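Local coordinates for protein Rbam17540 (Bacillus amyloliquefaciens, PDB 2YOY) that probably cleaves polysaccharides such as cellulose by oxidation, as a copper-dependent lytic polysaccharide monooxygenase, at residues Asp71-Asp76 and Ser151-Ile156; Tyr105-Lys110 and Glu122-Gly127. All coordinates share one frame; numbering follows the deposited sequence.

Contact 1: residues Asp71-Asp76 and Ser151-Ile156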
ATOM      1  N   ASP A  71      -4.154   7.675  -6.854  1.00  9.41           N
ATOM      2  CA  ASP A  71      -3.712   8.877  -6.188  1.00 10.71           C
ATOM      3  C   ASP A  71      -4.834   9.806  -5.777  1.00 14.43           C
ATOM      4  O   ASP A  71      -4.588  10.729  -5.009  1.00 11.97           O
ATOM      5  CB  ASP A  71      -2.690   9.612  -7.045  1.00 11.37           C
ATOM      6  CG  ASP A  71      -1.397   8.844  -7.225  1.00 12.67           C
ATOM      7  OD1 ASP A  71      -0.906   8.212  -6.246  1.00 11.08           O
ATOM      8  OD2 ASP A  71      -0.832   8.913  -8.351  1.00 12.55           O
ATOM      9  N   LYS A  72      -6.064   9.554  -6.248  1.00 13.31           N
ATOM     10  CA  LYS A  72      -7.199  10.313  -5.774  1.00 12.13           C
ATOM     11  C   LYS A  72      -7.279  10.178  -4.279  1.00 18.74           C
ATOM     12  O   LYS A  72      -6.965   9.135  -3.732  1.00 10.12           O
ATOM     13  CB  LYS A  72      -8.506   9.833  -6.389  1.00 14.37           C
ATOM     14  CG  LYS A  72      -8.657  10.172  -7.857  1.00 25.07           C
ATOM     15  CD  LYS A  72     -10.127  10.096  -8.278  1.00 31.20           C
ATOM     16  CE  LYS A  72     -10.322  10.581  -9.706  1.00 48.29           C
ATOM     17  NZ  LYS A  72     -11.767  10.587 -10.058  1.00 29.31           N
ATOM     18  N   GLN A  73      -7.683  11.232  -3.594  1.00 10.61           N
ATOM     19  CA  GLN A  73      -7.805  11.142  -2.136  1.00  7.53           C
ATOM     20  C   GLN A  73      -8.860  12.061  -1.586  1.00 17.95           C
ATOM     21  O   GLN A  73      -8.723  13.286  -1.612  1.00 13.09           O
ATOM     22  CB  GLN A  73      -6.453  11.404  -1.484  1.00  7.82           C
ATOM     23  CG  GLN A  73      -6.364  11.208   0.006  1.00  7.15           C
ATOM     24  CD  GLN A  73      -6.696   9.788   0.443  1.00  8.82           C
ATOM     25  OE1 GLN A  73      -6.144   8.816  -0.068  1.00 10.73           O
ATOM     26  NE2 GLN A  73      -7.666   9.678   1.352  1.00 11.45           N
ATOM     27  N   THR A  74      -9.945  11.454  -1.137  1.00 13.37           N
ATOM     28  CA  THR A  74     -10.992  12.148  -0.393  1.00 10.81           C
ATOM     29  C   THR A  74     -11.394  11.308   0.785  1.00 11.04           C
ATOM     30  O   THR A  74     -11.102  10.098   0.858  1.00 13.73           O
ATOM     31  CB  THR A  74     -12.262  12.440  -1.232  1.00 19.19           C
ATOM     32  OG1 THR A  74     -12.974  11.217  -1.490  1.00 15.22           O
ATOM     33  CG2 THR A  74     -11.926  13.130  -2.538  1.00 16.12           C
ATOM     34  N   ALA A  75     -12.107  11.935   1.717  1.00 11.38           N
ATOM     35  CA  ALA A  75     -12.618  11.210   2.870  1.00 11.83           C
ATOM     36  C   ALA A  75     -13.528  10.022   2.521  1.00 12.71           C
ATOM     37  O   ALA A  75     -13.555   9.032   3.266  1.00 11.84           O
ATOM     38  CB  ALA A  75     -13.337  12.165   3.812  1.00 22.00           C
ATOM     39  N   ASP A  76     -14.231  10.115   1.389  1.00 11.10           N
ATOM     40  CA  ASP A  76     -15.272   9.159   1.040  1.00 14.53           C
ATOM     41  C   ASP A  76     -14.919   8.226  -0.101  1.00 15.61           C
ATOM     42  O   ASP A  76     -15.656   7.270  -0.326  1.00 16.72           O
ATOM     43  CB  ASP A  76     -16.584   9.909   0.710  1.00 19.16           C
ATOM     44  CG  ASP A  76     -17.214  10.568   1.949  1.00 28.73           C
ATOM     45  OD1 ASP A  76     -16.836  10.230   3.101  1.00 22.57           O
ATOM     46  OD2 ASP A  76     -18.078  11.444   1.780  1.00 33.37           O
ATOM     47  N   SER A 151      -7.887   6.958  15.932  1.00 18.32           N
ATOM     48  CA  SER A 151      -9.085   6.258  15.478  1.00 19.23           C
ATOM     49  C   SER A 151      -9.644   6.903  14.216  1.00  9.60           C
ATOM     50  O   SER A 151      -9.227   7.986  13.803  1.00 19.16           O
ATOM     51  CB  SER A 151     -10.202   6.251  16.564  1.00 16.46           C
ATOM     52  OG  SER A 151     -10.660   7.549  16.763  1.00 28.18           O
ATOM     53  N   GLY A 152     -10.629   6.235  13.654  1.00 13.69           N
ATOM     54  CA  GLY A 152     -11.280   6.660  12.432  1.00 17.28           C
ATOM     55  C   GLY A 152     -10.458   6.279  11.226  1.00 10.13           C
ATOM     56  O   GLY A 152      -9.699   5.296  11.272  1.00 12.46           O
ATOM     57  N   TYR A 153     -10.651   7.051  10.168  1.00 11.73           N
ATOM     58  CA  TYR A 153     -10.056   6.774   8.877  1.00  9.45           C
ATOM     59  C   TYR A 153      -8.569   7.082   8.905  1.00  5.97           C
ATOM     60  O   TYR A 153      -8.174   8.245   9.120  1.00 11.32           O
ATOM     61  CB  TYR A 153     -10.732   7.598   7.776  1.00 16.07           C
ATOM     62  CG  TYR A 153     -10.165   7.383   6.376  1.00 12.76           C
ATOM     63  CD1 TYR A 153      -9.547   6.170   6.001  1.00  7.56           C
ATOM     64  CD2 TYR A 153     -10.285   8.372   5.417  1.00 13.66           C
ATOM     65  CE1 TYR A 153      -8.998   6.005   4.731  1.00  4.65           C
ATOM     66  CE2 TYR A 153      -9.801   8.184   4.126  1.00  9.81           C
ATOM     67  CZ  TYR A 153      -9.172   7.009   3.777  1.00  9.74           C
ATOM     68  OH  TYR A 153      -8.702   6.848   2.472  1.00  9.72           O
ATOM     69  N   HIS A 154      -7.783   6.037   8.670  1.00  8.89           N
ATOM     70  CA  HIS A 154      -6.312   6.088   8.549  1.00  7.67           C
ATOM     71  C   HIS A 154      -5.895   5.307   7.339  1.00 10.73           C
ATOM     72  O   HIS A 154      -6.676   4.507   6.865  1.00  6.85           O
ATOM     73  CB  HIS A 154      -5.596   5.664   9.820  1.00 10.67           C
ATOM     74  CG  HIS A 154      -5.745   6.687  10.898  1.00 10.28           C
ATOM     75  ND1 HIS A 154      -5.007   7.853  10.913  1.00 10.17           N
ATOM     76  CD2 HIS A 154      -6.678   6.820  11.874  1.00 12.32           C
ATOM     77  CE1 HIS A 154      -5.440   8.630  11.883  1.00 12.75           C
ATOM     78  NE2 HIS A 154      -6.461   8.037  12.471  1.00 13.56           N
ATOM     79  N   ILE A 155      -4.660   5.545   6.867  1.00  8.51           N
ATOM     80  CA  ILE A 155      -4.049   4.753   5.779  1.00  5.37           C
ATOM     81  C   ILE A 155      -2.764   4.149   6.295  1.00  5.56           C
ATOM     82  O   ILE A 155      -1.944   4.822   6.902  1.00  6.81           O
ATOM     83  CB  ILE A 155      -3.846   5.614   4.525  1.00  7.96           C
ATOM     84  CG1 ILE A 155      -5.197   6.019   3.931  1.00  7.22           C
ATOM     85  CG2 ILE A 155      -2.982   4.909   3.508  1.00  8.02           C
ATOM     86  CD1 ILE A 155      -5.110   7.038   2.799  1.00 11.22           C
ATOM     87  N   ILE A 156      -2.702   2.823   6.224  1.00  7.13           N
ATOM     88  CA  ILE A 156      -1.456   2.114   6.372  1.00  8.08           C
ATOM     89  C   ILE A 156      -0.824   1.988   5.020  1.00  7.63           C
ATOM     90  O   ILE A 156      -1.405   1.432   4.083  1.00 10.25           O
ATOM     91  CB  ILE A 156      -1.682   0.771   7.079  1.00  5.78           C
ATOM     92  CG1 ILE A 156      -2.235   1.083   8.492  1.00 11.26           C
ATOM     93  CG2 ILE A 156      -0.411  -0.126   7.111  1.00  9.46           C
ATOM     94  CD1 ILE A 156      -2.773  -0.153   9.203  1.00 16.11           C
TER
HETATM   95  O   HOH W   1     -11.419   7.424   1.253  1.00  7.64           O
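Q73 and Y153 meet across two backbones that never pair: the irregular loop 71-76 passes strand 154-162 and the residues leading into it with CA atoms 7.9 Å apart at A75 and Y153 and more widely spaced at Q73 and I155, so side chains must span the gap. Q73 and Y153 approach from opposite directions. In Q73 the first torsion sets CG anti to the backbone N (chi1 -174°) and a bend at chi2 then turns the amide toward the strand. Its NE2 donates to the Y153 OH at 3.2 Å, an almost straight bond of 175° at the hydrogen, with the phenol oxygen lying in the amide plane. The amide and the phenol ring are themselves inclined by 34°. Both ends of that amide are engaged further, NE2 with the backbone O of P114 and OE1 with R10, which fixes which way round the group sits. The phenol oxygen in turn bonds to D174. The family to which this protein belongs is built on a beta-sandwich, and here a long loop from outside the strands is pinned to an inner strand of that core: D174 lies on strand 167-177, the sheet neighbour of strand 154-162. T74 O meets the Y153 ring at its edge, 4.0 Å from CE2, whereas A75 O comes obliquely to the same carbon. A water bridges loop and tyrosine, giving one hydrogen to T74 O at 2.7 Å and the other, in a weaker bond, to Y153 OH. Deeper in, the bond from CA to CB of I155 heads toward the loop, and the terminal CD1 makes the contact, packing 3.5 Å from Q73 OE1.

Contact 2: residues Tyr105-Lys110 and Glu122-Gly127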
ATOM      1  N   TYR A 105       6.580  -0.255   7.076  1.00  6.57           N
ATOM      2  CA  TYR A 105       5.172   0.088   7.248  1.00  6.85           C
ATOM      3  C   TYR A 105       5.036   1.427   7.967  1.00  7.45           C
ATOM      4  O   TYR A 105       5.760   1.697   8.931  1.00  8.50           O
ATOM      5  CB  TYR A 105       4.463  -0.995   8.087  1.00  8.36           C
ATOM      6  CG  TYR A 105       4.329  -2.356   7.368  1.00  6.17           C
ATOM      7  CD1 TYR A 105       5.329  -3.283   7.427  1.00  3.86           C
ATOM      8  CD2 TYR A 105       3.203  -2.669   6.626  1.00 11.87           C
ATOM      9  CE1 TYR A 105       5.237  -4.482   6.797  1.00  7.21           C
ATOM     10  CE2 TYR A 105       3.094  -3.901   5.938  1.00 10.81           C
ATOM     11  CZ  TYR A 105       4.142  -4.779   6.021  1.00 12.60           C
ATOM     12  OH  TYR A 105       4.091  -6.009   5.445  1.00 10.47           O
ATOM     13  N   TYR A 106       4.093   2.231   7.482  1.00  5.70           N
ATOM     14  CA  TYR A 106       3.833   3.559   7.944  1.00 10.80           C
ATOM     15  C   TYR A 106       2.318   3.681   8.182  1.00 13.39           C
ATOM     16  O   TYR A 106       1.528   2.999   7.535  1.00 11.28           O
ATOM     17  CB  TYR A 106       4.240   4.569   6.894  1.00  9.43           C
ATOM     18  CG  TYR A 106       5.685   4.450   6.433  1.00  8.01           C
ATOM     19  CD1 TYR A 106       6.093   3.438   5.559  1.00  7.05           C
ATOM     20  CD2 TYR A 106       6.667   5.272   6.948  1.00 10.13           C
ATOM     21  CE1 TYR A 106       7.425   3.280   5.214  1.00  8.31           C
ATOM     22  CE2 TYR A 106       7.980   5.143   6.557  1.00 11.33           C
ATOM     23  CZ  TYR A 106       8.354   4.151   5.703  1.00 14.11           C
ATOM     24  OH  TYR A 106       9.653   3.990   5.344  1.00 10.68           O
ATOM     25  N   ILE A 107       1.926   4.607   9.027  1.00  9.09           N
ATOM     26  CA  ILE A 107       0.509   4.948   9.212  1.00  6.81           C
ATOM     27  C   ILE A 107       0.406   6.467   9.155  1.00  6.73           C
ATOM     28  O   ILE A 107       1.350   7.167   9.474  1.00  6.03           O
ATOM     29  CB  ILE A 107      -0.079   4.417  10.527  1.00 10.96           C
ATOM     30  CG1 ILE A 107      -1.618   4.455  10.457  1.00 10.86           C
ATOM     31  CG2 ILE A 107       0.418   5.246  11.705  1.00 12.42           C
ATOM     32  CD1 ILE A 107      -2.274   3.624  11.521  1.00 14.71           C
ATOM     33  N   THR A 108      -0.755   6.922   8.741  1.00  8.57           N
ATOM     34  CA  THR A 108      -1.074   8.343   8.763  1.00 10.48           C
ATOM     35  C   THR A 108      -1.068   8.858  10.194  1.00 14.27           C
ATOM     36  O   THR A 108      -1.456   8.174  11.122  1.00  9.30           O
ATOM     37  CB  THR A 108      -2.456   8.622   8.167  1.00  9.55           C
ATOM     38  OG1 THR A 108      -3.364   7.616   8.602  1.00  8.84           O
ATOM     39  CG2 THR A 108      -2.362   8.616   6.636  1.00 12.18           C
ATOM     40  N   LYS A 109      -0.697  10.121  10.331  1.00 11.09           N
ATOM     41  CA  LYS A 109      -0.639  10.784  11.636  1.00 12.18           C
ATOM     42  C   LYS A 109      -2.024  11.118  12.115  1.00 12.88           C
ATOM     43  O   LYS A 109      -2.961  11.257  11.320  1.00 11.54           O
ATOM     44  CB  LYS A 109       0.197  12.050  11.549  1.00 13.06           C
ATOM     45  CG  LYS A 109       1.658  11.791  11.215  1.00 11.30           C
ATOM     46  CD  LYS A 109       2.434  13.076  10.942  1.00 14.76           C
ATOM     47  CE  LYS A 109       3.930  12.768  10.855  1.00 16.67           C
ATOM     48  NZ  LYS A 109       4.769  13.967  10.531  1.00 17.53           N
ATOM     49  N   LYS A 110      -2.140  11.287  13.442  1.00 15.25           N
ATOM     50  CA  LYS A 110      -3.417  11.580  14.098  0.50 21.19           C
ATOM     51  C   LYS A 110      -4.167  12.725  13.426  1.00 22.02           C
ATOM     52  O   LYS A 110      -5.387  12.681  13.282  1.00 22.46           O
ATOM     53  CB  LYS A 110      -3.188  11.887  15.595  0.50 21.40           C
ATOM     54  CG  LYS A 110      -4.443  11.876  16.446  0.50 71.10           C
ATOM     55  CD  LYS A 110      -4.082  12.017  17.917  0.50 54.18           C
ATOM     56  CE  LYS A 110      -5.314  12.169  18.786  0.50 46.03           C
ATOM     57  NZ  LYS A 110      -6.193  10.972  18.724  0.50 14.15           N
ATOM     58  N   GLU A 122       2.736  13.262   6.142  1.00 14.96           N
ATOM     59  CA  GLU A 122       1.524  12.784   6.825  1.00 14.21           C
ATOM     60  C   GLU A 122       1.672  11.364   7.398  1.00  9.43           C
ATOM     61  O   GLU A 122       0.740  10.891   8.017  1.00 13.15           O
ATOM     62  CB  GLU A 122       0.355  12.741   5.834  1.00 16.67           C
ATOM     63  CG  GLU A 122      -0.119  14.082   5.382  1.00 33.02           C
ATOM     64  CD  GLU A 122      -1.419  13.959   4.645  1.00 29.16           C
ATOM     65  OE1 GLU A 122      -1.443  13.314   3.571  1.00 23.98           O
ATOM     66  OE2 GLU A 122      -2.406  14.471   5.173  1.00 21.62           O
ATOM     67  N   PHE A 123       2.819  10.704   7.172  1.00 12.82           N
ATOM     68  CA  PHE A 123       3.003   9.281   7.594  1.00  5.73           C
ATOM     69  C   PHE A 123       4.065   9.176   8.646  1.00 14.22           C
ATOM     70  O   PHE A 123       5.068   9.905   8.625  1.00 19.93           O
ATOM     71  CB  PHE A 123       3.464   8.481   6.406  1.00  7.14           C
ATOM     72  CG  PHE A 123       2.360   8.109   5.457  1.00 12.45           C
ATOM     73  CD1 PHE A 123       1.518   7.043   5.772  1.00 11.30           C
ATOM     74  CD2 PHE A 123       2.155   8.797   4.259  1.00 21.19           C
ATOM     75  CE1 PHE A 123       0.480   6.691   4.944  1.00 11.70           C
ATOM     76  CE2 PHE A 123       1.127   8.440   3.417  1.00 21.55           C
ATOM     77  CZ  PHE A 123       0.263   7.403   3.769  1.00 18.26           C
ATOM     78  N   GLU A 124       3.916   8.205   9.526  1.00 12.12           N
ATOM     79  CA  GLU A 124       5.004   7.889  10.423  1.00 11.47           C
ATOM     80  C   GLU A 124       5.288   6.423  10.378  1.00  9.87           C
ATOM     81  O   GLU A 124       4.382   5.668  10.215  1.00  7.80           O
ATOM     82  CB  GLU A 124       4.756   8.352  11.844  1.00 20.36           C
ATOM     83  CG  GLU A 124       3.486   7.912  12.489  1.00 28.10           C
ATOM     84  CD  GLU A 124       3.325   8.580  13.857  1.00 30.66           C
ATOM     85  OE1 GLU A 124       4.318   8.730  14.589  1.00 58.56           O
ATOM     86  OE2 GLU A 124       2.204   8.968  14.174  1.00 25.61           O
ATOM     87  N   LEU A 125       6.561   6.089  10.494  1.00  6.56           N
ATOM     88  CA  LEU A 125       7.029   4.729  10.474  1.00  8.06           C
ATOM     89  C   LEU A 125       6.511   4.005  11.682  1.00  9.70           C
ATOM     90  O   LEU A 125       6.538   4.542  12.796  1.00  7.52           O
ATOM     91  CB  LEU A 125       8.585   4.745  10.412  1.00  9.92           C
ATOM     92  CG  LEU A 125       9.283   3.368  10.501  1.00 11.69           C
ATOM     93  CD1 LEU A 125       9.139   2.666   9.170  1.00 11.97           C
ATOM     94  CD2 LEU A 125      10.778   3.592  10.828  1.00 10.23           C
ATOM     95  N   ILE A 126       5.982   2.797  11.483  1.00  7.71           N
ATOM     96  CA  ILE A 126       5.499   1.980  12.600  1.00 11.46           C
ATOM     97  C   ILE A 126       6.182   0.643  12.711  1.00 15.91           C
ATOM     98  O   ILE A 126       6.125   0.040  13.783  1.00 12.08           O
ATOM     99  CB  ILE A 126       3.950   1.746  12.577  1.00 12.35           C
ATOM    100  CG1 ILE A 126       3.483   1.059  11.277  1.00 12.01           C
ATOM    101  CG2 ILE A 126       3.285   3.078  12.805  1.00 11.61           C
ATOM    102  CD1 ILE A 126       2.031   0.637  11.284  1.00  6.03           C
ATOM    103  N   GLY A 127       6.850   0.171  11.648  1.00  9.78           N
ATOM    104  CA  GLY A 127       7.664  -1.015  11.791  1.00 11.59           C
ATOM    105  C   GLY A 127       8.524  -1.329  10.559  1.00 12.97           C
ATOM    106  O   GLY A 127       8.176  -0.983   9.463  1.00  6.81           O
TER
HETATM  107  O   HOH W   2       6.478  12.335   8.715  1.00 28.27           O
HETATM  108  O   HOH W   3       0.286  11.272  14.982  1.00 24.40           O
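Y106 and L125 face each other as a non-hydrogen-bonded pair of an antiparallel ladder, and L125 CD1 rests over one face of the tyrosine ring, 4.1 Å from its centroid in a CH-pi contact offset toward the rim. Y106 CB also touches F123 CD1 at 3.8 Å. Were Y106 cut back to an alanine, the L125 methyl would probably lose the ring it rests on and a gap would open beside F123. At the next non-hydrogen-bonded pair, T108 CG2 makes an off-centre CH-pi contact with the F123 ring. On the other face of the sheet I107 CG2 packs against I126 CG2 at 3.8 Å, while I107 and E124 run side by side.

The backbone places these groups. I107 and E124 exchange two hydrogen bonds, and K109 N adds another to E122 O at 2.8 Å. At the far end I126 and G127 both face Y105 in a classic beta bulge: Y105 O takes a nearly straight bond from I126 N (2.8 Å, 176°) and a weak one from G127 N, while Y105 N donates to G127 O. With CG anti to its carbonyl carbon (chi1 -64°), the extended K109 side chain runs past E122 to a water that accepts from NZ and donates to F123 O, and NZ bonds to D121 O.

E124 forms a salt bridge with R150, and Y106 OH bonds to H104. Strand 154-162 flanks strand 100-108 on its other edge, with L157 touching both Y106 and F123, while from strand 141-146 I144 packs on Y105 and I126, and V146 on I107.

Contact 2 is nested along the chain inside the long loop that contact 1 closes: 71-76 comes first, then 105-110 and 122-127, and last 151-156. Their centres lie about 13 Å apart, and one mixed sheet joins them, strand 154-162 of contact 1 pairing with strand 100-108 of contact 2. The seam is direct. T108 OG1 probably bonds both H154 ND1, at 2.8 Å, and I155 N, while I155 O packs against I107 and F123. A local hairpin-like pairing and a distant loop are thus anchored on adjoining strands, tying separate parts of the chain into one framework; the copper ligand H98 comes shortly before strand 100-108 in the chain.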